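Esterase (Alcaligenes sp., PDB 1QLW) probably hydrolyses carboxylic esters, as an esterase of the alpha/beta-hydrolase fold that assembles as a dimer. Local coordinates at residues G17-V23 with Q49-Q55. Residues are numbered along the deposited sequence; the frame is centred on the assembly and turned at random.
Sequences GQGSFFV and QMYVRYQ
G19, F21 and V23 pair with Y54, V52 and M50 as the hydrogen-bonded pairs of two antiparallel strands at the N-terminal end of the alpha/beta-hydrolase sheet. The two short strand axes approach to 4.7 Å, with 153° between their N-to-C directions, and each of these pairs is closed by two backbone bonds, such as Y54 N to G19 O at 2.8 Å. On its other side, 49-55 continues into the sheet through strand 99-103.

The face bearing F21, V23, M50, V52 and Y54 is largely apolar and packs in part on helix 185-197. Y54 has CG between its backbone N and carbonyl carbon (chi1 69°), which swings the ring back over the neighbouring strand, where G19 CA makes a CH-pi contact 3.7 Å from the ring centroid. The ring of F21 meets that of Y54 rim to rim, with planes at 47°; F21 CE1 lies 3.6 Å from Y54 CD2, while V52 CB sits over one F21 face.

Q18, S20, F22, Y51, R53 and Q55 occupy the other face, turned toward the second subunit. There F22 CE2 packs on Y51 CB, and Y51 OH and S20 OG both hydrogen-bond E79 OE1 of the second subunit. A bend at chi2 brings the R53 guanidinium back beside S20: NH2 forms a salt bridge with D89 of the second subunit, and R53 NH1 donates to S20 OG at 2.9 Å, with the oxygen somewhat out of the guanidinium plane.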
loop_
_atom_site.group_PDB
_atom_site.type_symbol
_atom_site.label_atom_id
_atom_site.label_comp_id
_atom_site.label_asym_id
_atom_site.label_seq_id
_atom_site.Cartn_x
_atom_site.Cartn_y
_atom_site.Cartn_z
ATOM N N GLY A 17 -5.741 16.901 9.301
ATOM C CA GLY A 17 -4.415 16.337 9.096
ATOM C C GLY A 17 -4.516 14.992 8.393
ATOM O O GLY A 17 -5.585 14.415 8.255
ATOM N N GLN A 18 -3.348 14.525 7.972
ATOM C CA GLN A 18 -3.227 13.243 7.308
ATOM C C GLN A 18 -1.771 12.801 7.445
ATOM O O GLN A 18 -0.876 13.627 7.633
ATOM C CB GLN A 18 -3.618 13.234 5.838
ATOM C CG GLN A 18 -2.693 13.829 4.808
ATOM C CD GLN A 18 -3.107 13.739 3.358
ATOM O OE1 GLN A 18 -2.295 13.919 2.426
ATOM N NE2 GLN A 18 -4.383 13.450 3.141
ATOM N N GLY A 19 -1.556 11.508 7.301
ATOM C CA GLY A 19 -0.188 11.022 7.371
ATOM C C GLY A 19 -0.162 9.502 7.360
ATOM O O GLY A 19 -1.185 8.820 7.213
ATOM N N SER A 20 1.033 8.998 7.607
ATOM C CA SER A 20 1.313 7.578 7.571
ATOM C C SER A 20 2.419 7.250 8.556
ATOM O O SER A 20 3.320 8.083 8.768
ATOM C CB SER A 20 1.858 7.178 6.178
ATOM O OG SER A 20 0.952 7.540 5.180
ATOM N N PHE A 21 2.365 6.049 9.115
ATOM C CA PHE A 21 3.403 5.594 10.030
ATOM C C PHE A 21 3.305 4.064 10.099
ATOM O O PHE A 21 2.373 3.482 9.531
ATOM C CB PHE A 21 3.292 6.220 11.414
ATOM C CG PHE A 21 1.994 6.000 12.132
ATOM C CD1 PHE A 21 0.915 6.856 11.958
ATOM C CD2 PHE A 21 1.809 4.918 12.972
ATOM C CE1 PHE A 21 -0.274 6.672 12.641
ATOM C CE2 PHE A 21 0.619 4.701 13.648
ATOM C CZ PHE A 21 -0.418 5.587 13.479
ATOM N N PHE A 22 4.249 3.470 10.811
ATOM C CA PHE A 22 4.220 2.037 11.023
ATOM C C PHE A 22 4.150 1.729 12.503
ATOM O O PHE A 22 4.623 2.491 13.353
ATOM C CB PHE A 22 5.494 1.357 10.470
ATOM C CG PHE A 22 5.438 1.275 8.969
ATOM C CD1 PHE A 22 5.751 2.365 8.164
ATOM C CD2 PHE A 22 5.049 0.095 8.344
ATOM C CE1 PHE A 22 5.636 2.266 6.791
ATOM C CE2 PHE A 22 4.968 -0.010 6.977
ATOM C CZ PHE A 22 5.259 1.089 6.190
ATOM N N VAL A 23 3.557 0.579 12.814
ATOM C CA VAL A 23 3.480 0.074 14.171
ATOM C C VAL A 23 4.225 -1.260 14.235
ATOM O O VAL A 23 4.038 -2.152 13.412
ATOM C CB VAL A 23 2.014 -0.173 14.576
ATOM C CG1 VAL A 23 1.933 -0.815 15.941
ATOM C CG2 VAL A 23 1.263 1.149 14.491
ATOM N N GLN A 49 6.042 -5.407 10.907
ATOM C CA GLN A 49 5.486 -4.089 11.131
ATOM C C GLN A 49 4.211 -3.906 10.300
ATOM O O GLN A 49 4.031 -4.504 9.239
ATOM C CB GLN A 49 6.511 -3.004 10.756
ATOM C CG GLN A 49 6.942 -2.975 9.288
ATOM C CD GLN A 49 8.145 -3.837 9.021
ATOM O OE1 GLN A 49 8.361 -4.850 9.664
ATOM N NE2 GLN A 49 9.030 -3.455 8.111
ATOM N N MET A 50 3.368 -2.978 10.753
ATOM C CA MET A 50 2.059 -2.723 10.138
ATOM C C MET A 50 1.983 -1.285 9.634
ATOM O O MET A 50 2.114 -0.340 10.441
ATOM C CB MET A 50 0.964 -2.985 11.184
ATOM C CG MET A 50 -0.446 -2.674 10.711
ATOM S SD MET A 50 -1.670 -3.072 11.978
ATOM C CE MET A 50 -1.504 -1.664 13.085
ATOM N N TYR A 51 1.748 -1.114 8.346
ATOM C CA TYR A 51 1.509 0.198 7.738
ATOM C C TYR A 51 0.164 0.758 8.176
ATOM O O TYR A 51 -0.847 0.047 8.173
ATOM C CB TYR A 51 1.471 0.022 6.222
ATOM C CG TYR A 51 1.079 1.256 5.433
ATOM C CD1 TYR A 51 1.963 2.333 5.294
ATOM C CD2 TYR A 51 -0.156 1.346 4.824
ATOM C CE1 TYR A 51 1.601 3.449 4.567
ATOM C CE2 TYR A 51 -0.512 2.465 4.089
ATOM C CZ TYR A 51 0.384 3.515 3.946
ATOM O OH TYR A 51 -0.008 4.594 3.176
ATOM N N VAL A 52 0.151 2.045 8.501
ATOM C CA VAL A 52 -1.046 2.755 8.907
ATOM C C VAL A 52 -1.127 4.090 8.167
ATOM O O VAL A 52 -0.204 4.903 8.275
ATOM C CB VAL A 52 -1.072 3.028 10.424
ATOM C CG1 VAL A 52 -2.407 3.647 10.826
ATOM C CG2 VAL A 52 -0.785 1.761 11.229
ATOM N N ARG A 53 -2.226 4.337 7.469
ATOM C CA ARG A 53 -2.499 5.623 6.825
ATOM C C ARG A 53 -3.648 6.261 7.585
ATOM O O ARG A 53 -4.695 5.623 7.763
ATOM C CB ARG A 53 -2.891 5.431 5.363
ATOM C CG ARG A 53 -3.278 6.721 4.657
ATOM C CD ARG A 53 -2.116 7.627 4.481
ATOM N NE ARG A 53 -2.416 8.671 3.504
ATOM C CZ ARG A 53 -1.613 9.688 3.242
ATOM N NH1 ARG A 53 -0.486 9.738 3.939
ATOM N NH2 ARG A 53 -1.910 10.606 2.332
ATOM N N TYR A 54 -3.495 7.490 8.060
ATOM C CA TYR A 54 -4.529 8.168 8.835
ATOM C C TYR A 54 -4.981 9.441 8.118
ATOM O O TYR A 54 -4.220 10.149 7.447
ATOM C CB TYR A 54 -4.050 8.477 10.262
ATOM C CG TYR A 54 -2.979 9.526 10.418
ATOM C CD1 TYR A 54 -3.313 10.871 10.565
ATOM C CD2 TYR A 54 -1.625 9.195 10.441
ATOM C CE1 TYR A 54 -2.340 11.841 10.714
ATOM C CE2 TYR A 54 -0.657 10.176 10.597
ATOM C CZ TYR A 54 -1.006 11.499 10.719
ATOM O OH TYR A 54 -0.019 12.450 10.842
ATOM N N GLN A 55 -6.271 9.731 8.303
ATOM C CA GLN A 55 -6.881 10.972 7.839
ATOM C C GLN A 55 -7.777 11.461 8.972
ATOM O O GLN A 55 -8.540 10.678 9.541
ATOM C CB GLN A 55 -7.610 10.777 6.522
ATOM C CG GLN A 55 -6.624 10.553 5.383
ATOM C CD GLN A 55 -7.131 10.597 3.982
ATOM O OE1 GLN A 55 -6.827 11.493 3.184
ATOM N NE2 GLN A 55 -7.914 9.588 3.665
#